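Local coordinates for protein kappa-carrageenase (Pseudoalteromonas carrageenovora, PDB 5OCQ) that catalyses the endohydrolysis of (1->4)-beta-D-linkages between D-galactose 4-sulfate and 3,6-anhydro-D-galactose in kappa-carrageenans, the chain here being its GH16 catalytic domain, at residues Gln36-Gly41 and Val90-Ala95; Leu59-Glu64 and Leu231-Arg236; Phe119-Thr124 and Met227-Ser232. The protein carries 1 engineered substitution. All coordinates share one frame; numbering follows the deposited sequence. Where two conformers were deposited one is given.

Interaction 1 (Gln36-Gly41 and Val90-Ala95); sequences QTENYG and VAKSRA. With 9RN (3,6-anhydro-alpha-D-galactopyranose), chain C; G4S (4-O-sulfo-beta-D-galactopyranose), chain B.
A salt bridge backed by apolar packing ties E38 and T37, in the loop between strands 33-34 and 43-45, to K92 on strand 77-97, beside the carrageenan-binding cleft of the GH16 domain. K92 NZ donates to E38 OE1 at 3.0 Å, reaching this oxygen on its syn side and 21° out of the carboxylate plane. Because E38 OE2 lies 3.8 Å from K92 NZ, the bridge is one-sided rather than bidentate. The two side chains meet at about a right angle: the lysine is stretched beyond CG, with CG anti to the backbone N (chi1 175°), whereas the glutamate chain bends at chi2 (-77°) to bring its carboxylate to the ammonium. E38 OE2 is taken by a hydrogen bond with Y122 OH, which also has a weak bond with K92 NZ. Next to these charged ends, T37 CG2 packs on the lysine's methylenes, 3.6 Å from both K92 CB and K92 CD. T37 OG1 turns to its own loop, donating to E38 O at 2.9 Å, and V90 CG1 passes it more loosely, 4.1 Å from T37 OG1. Farther along the loop Y40 belongs to the glycan site: C2 of the anhydrogalactose 9RN lies 3.4 Å above the Y40 ring plane, offset toward the rim, and Y40 CE1 has the G4S sulfate oxygen O7 at 3.5 Å near the plane of the ring. The bonds to K92 NZ and Y122 OH restrain the E38 carboxylate and link the loop bearing Y40 to the strand; the nearby ammonium probably favours its ionised form.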
# COMPACT_ATOMS: atom_id res chain seq x y z
N GLN A 36 2.28 6.85 12.34
CA GLN A 36 1.66 8.16 12.13
C GLN A 36 2.58 8.97 11.27
O GLN A 36 3.43 9.72 11.77
CB GLN A 36 1.31 8.83 13.47
CG GLN A 36 0.58 10.17 13.24
CD GLN A 36 -0.06 10.71 14.50
OE1 GLN A 36 -0.56 9.98 15.37
NE2 GLN A 36 -0.08 12.04 14.61
N THR A 37 2.48 8.74 9.95
CA THR A 37 3.41 9.25 8.97
C THR A 37 3.01 10.67 8.45
O THR A 37 2.03 11.26 8.93
CB THR A 37 3.54 8.26 7.76
OG1 THR A 37 2.29 8.21 7.02
CG2 THR A 37 3.94 6.88 8.18
N GLU A 38 3.66 11.15 7.41
CA GLU A 38 3.18 12.27 6.67
C GLU A 38 1.80 11.92 6.11
O GLU A 38 1.51 10.75 5.85
CB GLU A 38 4.18 12.64 5.51
CG GLU A 38 4.09 11.80 4.25
CD GLU A 38 4.71 10.35 4.23
OE1 GLU A 38 5.20 9.88 5.27
OE2 GLU A 38 4.67 9.67 3.12
N ASN A 39 0.95 12.93 5.93
CA ASN A 39 -0.44 12.76 5.47
C ASN A 39 -0.61 13.00 3.98
O ASN A 39 0.13 13.76 3.34
CB ASN A 39 -1.36 13.70 6.27
CG ASN A 39 -1.61 13.22 7.68
OD1 ASN A 39 -2.02 12.05 7.89
ND2 ASN A 39 -1.38 14.07 8.63
N TYR A 40 -1.57 12.29 3.45
CA TYR A 40 -1.96 12.37 2.02
C TYR A 40 -3.39 11.89 1.87
O TYR A 40 -4.07 11.54 2.81
CB TYR A 40 -1.01 11.58 1.13
CG TYR A 40 -0.60 10.21 1.67
CD1 TYR A 40 -1.37 9.08 1.52
CD2 TYR A 40 0.61 10.04 2.42
CE1 TYR A 40 -0.97 7.86 1.99
CE2 TYR A 40 0.95 8.82 2.94
CZ TYR A 40 0.21 7.69 2.65
OH TYR A 40 0.42 6.41 3.14
N GLY A 41 -3.90 11.80 0.63
CA GLY A 41 -5.33 11.42 0.42
C GLY A 41 -6.23 12.47 1.07
O GLY A 41 -5.86 13.63 1.20
N VAL A 90 -2.06 3.44 9.83
CA VAL A 90 -0.92 3.05 8.97
C VAL A 90 0.21 2.43 9.83
O VAL A 90 0.36 2.79 11.00
CB VAL A 90 -0.36 4.33 8.22
CG1 VAL A 90 0.12 5.46 9.17
CG2 VAL A 90 0.72 4.01 7.20
N ALA A 91 1.01 1.55 9.24
CA ALA A 91 2.24 1.10 9.78
C ALA A 91 3.26 1.11 8.60
O ALA A 91 3.14 0.26 7.70
CB ALA A 91 2.14 -0.30 10.31
N LYS A 92 4.21 2.05 8.68
CA LYS A 92 5.25 2.22 7.63
C LYS A 92 6.59 1.82 8.22
O LYS A 92 7.02 2.42 9.23
CB LYS A 92 5.23 3.64 7.15
CG LYS A 92 6.34 4.00 6.13
CD LYS A 92 6.39 5.55 5.91
CE LYS A 92 7.27 6.13 4.82
NZ LYS A 92 7.26 7.67 4.98
N SER A 93 7.33 0.90 7.59
CA SER A 93 8.63 0.56 8.13
C SER A 93 9.56 1.76 8.12
O SER A 93 9.65 2.45 7.09
CB SER A 93 9.23 -0.70 7.44
OG SER A 93 9.67 -0.45 6.11
N ARG A 94 10.31 1.97 9.21
CA ARG A 94 11.32 3.01 9.18
C ARG A 94 12.49 2.63 8.29
O ARG A 94 13.09 3.50 7.59
CB ARG A 94 11.73 3.36 10.59
CG ARG A 94 10.59 3.85 11.49
CD ARG A 94 11.16 4.59 12.74
NE ARG A 94 10.14 4.88 13.75
CZ ARG A 94 9.42 5.99 13.84
NH1 ARG A 94 9.47 6.93 12.89
NH2 ARG A 94 8.55 6.14 14.84
N ALA A 95 12.81 1.36 8.24
CA ALA A 95 13.89 0.85 7.35
C ALA A 95 13.37 0.69 5.92
O ALA A 95 12.18 0.54 5.67
CB ALA A 95 14.36 -0.48 7.84
C2 9RN C . 0.32 8.54 -1.37
C4 9RN C . 1.67 10.06 -2.82
C5 9RN C . 2.33 8.80 -3.33
C6 9RN C . 3.29 8.52 -2.19
O5 9RN C . 1.31 7.77 -3.44
O3 9RN C . 2.63 8.99 -1.02
C3 9RN C . 1.40 9.61 -1.39
O2 9RN C . -0.97 9.17 -1.72
C1 9RN C . 0.65 7.36 -2.25
O1 9RN C . -0.54 6.75 -2.71
C1 G4S B . -1.42 3.83 -4.89
C2 G4S B . -1.13 5.27 -4.48
C3 G4S B . -0.50 5.40 -3.07
C4 G4S B . -1.32 4.52 -2.10
C5 G4S B . -1.37 3.07 -2.62
C6 G4S B . -1.96 2.05 -1.69
O1 G4S B . -2.36 3.88 -6.00
O2 G4S B . -0.14 5.84 -5.41
O4 G4S B . -2.66 5.05 -2.18
O5 G4S B . -2.14 3.08 -3.86
O6 G4S B . -3.40 2.12 -1.64
S G4S B . -3.45 5.82 -0.93
O7 G4S B . -2.82 5.39 0.35
O8 G4S B . -3.26 7.29 -1.22
O9 G4S B . -4.82 5.29 -1.05

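Interaction 2 (Leu59-Glu64 and Leu231-Arg236); sequences LTTKRE and LSQGLR. With G4S (4-O-sulfo-beta-D-galactopyranose), chain B.
L59 lays its CD1 methyl over the backbone of strand 227-235, with CD1 3.5 Å from L231 O and 3.9 Å from S232 CA. Two residues farther along each strand, T61 and Q233 supply the polar part of the contact. Q233 NE2 donates to T61 OG1 at 2.9 Å; the bond is nearly straight (167°), and the acceptor lies in the plane of the amide. The glutamine chain reaches that far because CG stands anti to the backbone N (chi1 -175°) and the chain stays extended beyond it. T61 OG1 is gripped a second time, through a hydrogen bond with S88 OG, so this buried hydroxyl is held from two strands. A leucine in place of Q233 would probably deprive T61 OG1 of its amide partner and leave the hydroxyl freer to turn. At the far end of 231-236 the chain enters the substrate site. R236, which is important for substrate recognition, donates from NH1 to the G4S sulfate oxygen O9 at 3.0 Å, while R236 NH2 makes a weak bond to the sugar oxygen O6 at 3.2 Å, in the guanidinium plane. R236 NH2 also forms a salt bridge with the engineered D144, and R236 NE binds Q147 OE1. The axes of 59-64 and 231-235 run 18° apart at 7.0 Å, in the same direction. Strand 77-97 pairs antiparallel with both of their strands, M262 of strand 260-272 touches L59 and Q233, and V115 and P117 of strand 115-122 cover the glutamine.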
# COMPACT_ATOMS: atom_id res chain seq x y z
N LEU A 59 -5.84 -1.97 11.91
CA LEU A 59 -5.79 -0.62 11.42
C LEU A 59 -7.23 -0.20 11.18
O LEU A 59 -7.95 -0.86 10.35
CB LEU A 59 -4.94 -0.49 10.15
CG LEU A 59 -3.51 -0.97 10.30
CD1 LEU A 59 -2.77 -0.93 8.96
CD2 LEU A 59 -2.74 -0.11 11.27
N THR A 60 -7.66 0.92 11.78
CA THR A 60 -9.06 1.29 11.84
C THR A 60 -9.32 2.59 11.17
O THR A 60 -8.56 3.54 11.32
CB THR A 60 -9.49 1.38 13.32
OG1 THR A 60 -9.32 0.09 13.92
CG2 THR A 60 -10.99 1.79 13.37
N THR A 61 -10.38 2.68 10.34
CA THR A 61 -10.83 3.96 9.75
C THR A 61 -12.10 4.45 10.53
O THR A 61 -13.04 3.59 10.78
CB THR A 61 -11.19 3.79 8.25
OG1 THR A 61 -10.05 3.30 7.52
CG2 THR A 61 -11.60 5.08 7.65
N LYS A 62 -12.12 5.72 10.86
CA LYS A 62 -13.16 6.35 11.72
C LYS A 62 -13.68 7.54 11.00
O LYS A 62 -12.97 8.31 10.33
CB LYS A 62 -12.65 6.78 13.08
CG LYS A 62 -12.11 5.64 13.87
CD LYS A 62 -11.82 6.01 15.29
CE LYS A 62 -11.25 4.80 16.01
NZ LYS A 62 -10.41 5.19 17.15
N ARG A 63 -14.98 7.82 11.17
CA ARG A 63 -15.56 9.06 10.79
C ARG A 63 -15.25 10.06 11.93
O ARG A 63 -15.71 9.87 13.11
CB ARG A 63 -17.12 8.93 10.57
CG ARG A 63 -17.86 10.23 10.34
CD ARG A 63 -17.63 10.77 8.95
NE ARG A 63 -18.30 12.03 8.75
CZ ARG A 63 -17.99 13.20 9.25
NH1 ARG A 63 -16.84 13.45 9.87
NH2 ARG A 63 -18.88 14.20 9.11
N GLU A 64 -14.40 11.06 11.65
CA GLU A 64 -13.91 12.05 12.63
C GLU A 64 -13.59 13.38 11.96
O GLU A 64 -12.65 13.48 11.19
CB GLU A 64 -12.68 11.45 13.30
CG GLU A 64 -11.95 12.27 14.33
CD GLU A 64 -10.66 11.52 14.87
OE1 GLU A 64 -10.46 10.18 14.77
OE2 GLU A 64 -9.79 12.32 15.43
N LEU A 231 1.68 -0.99 5.55
CA LEU A 231 0.34 -1.54 5.67
C LEU A 231 -0.57 -0.36 6.02
O LEU A 231 -0.24 0.45 6.92
CB LEU A 231 0.23 -2.57 6.84
CG LEU A 231 0.97 -3.89 6.57
CD1 LEU A 231 1.42 -4.56 7.92
CD2 LEU A 231 0.17 -4.84 5.73
N SER A 232 -1.70 -0.19 5.32
CA SER A 232 -2.53 0.97 5.61
C SER A 232 -3.97 0.75 5.12
O SER A 232 -4.18 -0.15 4.29
CB SER A 232 -1.90 2.20 4.91
OG SER A 232 -1.98 2.12 3.47
N GLN A 233 -4.92 1.59 5.58
CA GLN A 233 -6.32 1.49 5.12
C GLN A 233 -6.70 2.87 4.59
O GLN A 233 -6.67 3.87 5.35
CB GLN A 233 -7.28 0.93 6.23
CG GLN A 233 -8.69 0.73 5.65
CD GLN A 233 -9.44 -0.18 6.56
OE1 GLN A 233 -9.27 -1.39 6.53
NE2 GLN A 233 -10.14 0.40 7.48
N GLY A 234 -7.02 2.96 3.29
CA GLY A 234 -7.44 4.18 2.70
C GLY A 234 -8.92 4.29 2.37
O GLY A 234 -9.63 3.33 2.46
N LEU A 235 -9.38 5.53 2.14
CA LEU A 235 -10.79 5.80 1.80
C LEU A 235 -10.93 5.70 0.27
O LEU A 235 -10.04 6.01 -0.50
CB LEU A 235 -11.22 7.16 2.32
CG LEU A 235 -12.58 7.55 2.83
CD1 LEU A 235 -13.00 6.84 4.10
CD2 LEU A 235 -12.59 9.08 2.97
N ARG A 236 -12.13 5.32 -0.17
CA ARG A 236 -12.50 5.17 -1.58
C ARG A 236 -13.95 5.65 -1.83
O ARG A 236 -14.66 5.99 -0.89
CB ARG A 236 -12.28 3.73 -2.06
CG ARG A 236 -10.85 3.18 -1.98
CD ARG A 236 -9.91 3.80 -2.98
NE ARG A 236 -8.60 3.13 -2.90
CZ ARG A 236 -7.58 3.46 -2.11
NH1 ARG A 236 -7.69 4.45 -1.26
NH2 ARG A 236 -6.49 2.70 -2.15
C1 G4S B . -1.42 3.83 -4.89
C2 G4S B . -1.13 5.27 -4.48
C3 G4S B . -0.50 5.40 -3.07
C4 G4S B . -1.32 4.52 -2.10
C5 G4S B . -1.37 3.07 -2.62
C6 G4S B . -1.96 2.05 -1.69
O1 G4S B . -2.36 3.88 -6.00
O2 G4S B . -0.14 5.84 -5.41
O4 G4S B . -2.66 5.05 -2.18
O5 G4S B . -2.14 3.08 -3.86
O6 G4S B . -3.40 2.12 -1.64
S G4S B . -3.45 5.82 -0.93
O7 G4S B . -2.82 5.39 0.35
O8 G4S B . -3.26 7.29 -1.22
O9 G4S B . -4.82 5.29 -1.05

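Interaction 3 (Phe119-Thr124 and Met227-Ser232); sequences FWMYST and MNLTLS. With G4S (4-O-sulfo-beta-D-galactopyranose), chain B; 9RN (3,6-anhydro-alpha-D-galactopyranose), chain C.
Within the GH16 jelly roll, W120 and T230 form a hydrogen-bonded antiparallel pair that is the tight centre of this contact: W120 N reaches T230 O at 3.0 Å, and T230 N reaches W120 O at 2.7 Å. With CG between the backbone N and the carbonyl carbon (chi1 59°), the indole folds beside the threonine. T230 CB makes a CH-pi contact 4.0 Å from the centroid of the W120 five-membered ring, 16° off its normal. The opposite face carries the substrate, with G4S C6 3.7 Å above the W120 ring plane. W120 NE1 donates to S232 OG at 3.0 Å (159°), which fixes the indole's rotation as the platform under the sugar, close to E139 and D141. On the other face of the sheet F119, M121 and L229 pack chiefly through apolar groups against strands 100-107 and 260-272, F119 CE1 lying 3.6 Å from L229 CD1. The buried Y122 ring of the glycan pocket lies between the indole and a water, its edge toward T230 OG1. Toward partly exposed N228, whose ND2 holds S93 O, packing gives way to solvent: that water donates to Y122 O at 3.0 Å and to N228 OD1 at 2.8 Å.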
# COMPACT_ATOMS: atom_id res chain seq x y z
N PHE A 119 -1.27 -3.26 1.07
CA PHE A 119 0.05 -3.69 1.51
C PHE A 119 0.95 -3.31 0.35
O PHE A 119 0.64 -3.66 -0.81
CB PHE A 119 0.06 -5.23 1.77
CG PHE A 119 1.41 -5.87 2.05
CD1 PHE A 119 2.38 -5.24 2.90
CD2 PHE A 119 1.68 -7.17 1.62
CE1 PHE A 119 3.53 -5.91 3.19
CE2 PHE A 119 2.89 -7.81 1.88
CZ PHE A 119 3.83 -7.19 2.70
N TRP A 120 1.92 -2.44 0.56
CA TRP A 120 2.60 -1.70 -0.50
C TRP A 120 3.93 -1.16 -0.01
O TRP A 120 4.25 -1.32 1.19
CB TRP A 120 1.75 -0.60 -1.13
CG TRP A 120 1.28 0.46 -0.15
CD1 TRP A 120 0.47 0.26 0.93
CD2 TRP A 120 1.56 1.87 -0.20
NE1 TRP A 120 0.20 1.48 1.58
CE2 TRP A 120 0.89 2.47 0.93
CE3 TRP A 120 2.32 2.69 -1.04
CZ2 TRP A 120 0.95 3.86 1.14
CZ3 TRP A 120 2.33 4.05 -0.84
CH2 TRP A 120 1.68 4.61 0.26
N MET A 121 4.74 -0.65 -0.94
CA MET A 121 6.05 -0.08 -0.53
C MET A 121 6.32 1.11 -1.46
O MET A 121 5.94 1.10 -2.65
CB MET A 121 7.19 -1.11 -0.55
CG MET A 121 7.47 -1.66 -1.92
SD MET A 121 8.61 -3.09 -1.86
CE MET A 121 7.42 -4.36 -1.59
N TYR A 122 6.99 2.16 -0.92
CA TYR A 122 7.20 3.40 -1.71
C TYR A 122 8.42 4.12 -1.30
O TYR A 122 8.81 4.08 -0.13
CB TYR A 122 5.98 4.29 -1.68
CG TYR A 122 5.68 4.99 -0.35
CD1 TYR A 122 5.32 4.29 0.81
CD2 TYR A 122 5.79 6.38 -0.22
CE1 TYR A 122 5.00 4.99 1.97
CE2 TYR A 122 5.46 7.08 1.00
CZ TYR A 122 5.09 6.36 2.09
OH TYR A 122 4.76 7.07 3.23
N SER A 123 9.00 4.91 -2.22
CA SER A 123 10.16 5.71 -1.92
C SER A 123 9.86 7.17 -1.71
O SER A 123 8.74 7.58 -1.86
CB SER A 123 11.18 5.60 -3.13
OG SER A 123 10.65 6.34 -4.23
N THR A 124 10.90 7.94 -1.31
CA THR A 124 10.81 9.41 -1.44
C THR A 124 10.65 9.76 -2.91
O THR A 124 10.97 8.96 -3.80
CB THR A 124 12.08 10.11 -0.85
OG1 THR A 124 13.22 9.65 -1.53
CG2 THR A 124 12.19 9.81 0.59
N MET A 227 12.65 1.64 -0.81
CA MET A 227 11.17 1.74 -0.54
C MET A 227 10.89 1.31 0.93
O MET A 227 11.42 0.27 1.39
CB MET A 227 10.38 0.93 -1.55
CG MET A 227 10.56 1.53 -2.96
SD MET A 227 9.79 0.44 -4.22
CE MET A 227 10.93 -0.92 -4.34
N ASN A 228 10.03 2.08 1.60
CA ASN A 228 9.51 1.72 2.93
C ASN A 228 8.29 0.84 2.80
O ASN A 228 7.41 1.13 2.00
CB ASN A 228 9.03 2.98 3.67
CG ASN A 228 10.12 4.00 3.86
OD1 ASN A 228 10.41 4.74 2.94
ND2 ASN A 228 10.72 4.12 5.06
N LEU A 229 8.24 -0.28 3.56
CA LEU A 229 7.18 -1.24 3.46
C LEU A 229 6.00 -0.85 4.34
O LEU A 229 6.23 -0.54 5.53
CB LEU A 229 7.73 -2.59 3.97
CG LEU A 229 6.81 -3.79 3.76
CD1 LEU A 229 6.45 -4.00 2.25
CD2 LEU A 229 7.38 -5.05 4.39
N THR A 230 4.78 -0.87 3.80
CA THR A 230 3.66 -0.18 4.42
C THR A 230 2.43 -1.08 4.45
O THR A 230 2.04 -1.68 3.42
CB THR A 230 3.43 1.16 3.65
OG1 THR A 230 4.63 1.91 3.62
CG2 THR A 230 2.33 2.06 4.30
N LEU A 231 1.68 -0.99 5.55
CA LEU A 231 0.34 -1.54 5.67
C LEU A 231 -0.57 -0.36 6.02
O LEU A 231 -0.24 0.45 6.92
CB LEU A 231 0.23 -2.57 6.84
CG LEU A 231 0.97 -3.89 6.57
CD1 LEU A 231 1.42 -4.56 7.92
CD2 LEU A 231 0.17 -4.84 5.73
N SER A 232 -1.70 -0.19 5.32
CA SER A 232 -2.53 0.97 5.61
C SER A 232 -3.97 0.75 5.12
O SER A 232 -4.18 -0.15 4.29
CB SER A 232 -1.90 2.20 4.91
OG SER A 232 -1.98 2.12 3.47
C1 G4S B . -1.42 3.83 -4.89
C2 G4S B . -1.13 5.27 -4.48
C3 G4S B . -0.50 5.40 -3.07
C4 G4S B . -1.32 4.52 -2.10
C5 G4S B . -1.37 3.07 -2.62
C6 G4S B . -1.96 2.05 -1.69
O1 G4S B . -2.36 3.88 -6.00
O2 G4S B . -0.14 5.84 -5.41
O4 G4S B . -2.66 5.05 -2.18
O5 G4S B . -2.14 3.08 -3.86
O6 G4S B . -3.40 2.12 -1.64
S G4S B . -3.45 5.82 -0.93
O7 G4S B . -2.82 5.39 0.35
O8 G4S B . -3.26 7.29 -1.22
O9 G4S B . -4.82 5.29 -1.05
C2 9RN C . 0.32 8.54 -1.37
C4 9RN C . 1.67 10.06 -2.82
C5 9RN C . 2.33 8.80 -3.33
C6 9RN C . 3.29 8.52 -2.19
O5 9RN C . 1.31 7.77 -3.44
O3 9RN C . 2.63 8.99 -1.02
C3 9RN C . 1.40 9.61 -1.39
O2 9RN C . -0.97 9.17 -1.72
C1 9RN C . 0.65 7.36 -2.25
O1 9RN C . -0.54 6.75 -2.71
O HOH W 1 8.65 6.47 1.62

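In the fold
Strand 227-235 is the common element of interactions 2 and 3, and its antiparallel neighbour 77-97 brings in interaction 1. Interaction 3 is true strand pairing, buried and largest in area; interaction 2 is also buried but joins strands through side chains rather than backbone bonds. Interaction 1, partly exposed at a loop, combines a salt bridge with apolar packing. The contacts interlock: A91 N lies 2.9 Å from L231 O, joining interactions 1 and 2, and S93 N lies 2.8 Å from L229 O, joining 1 and 3. All three reach the same glycan, by the Y40 ring, by the R236 guanidinium near the sulfate, and by the W120 indole respectively.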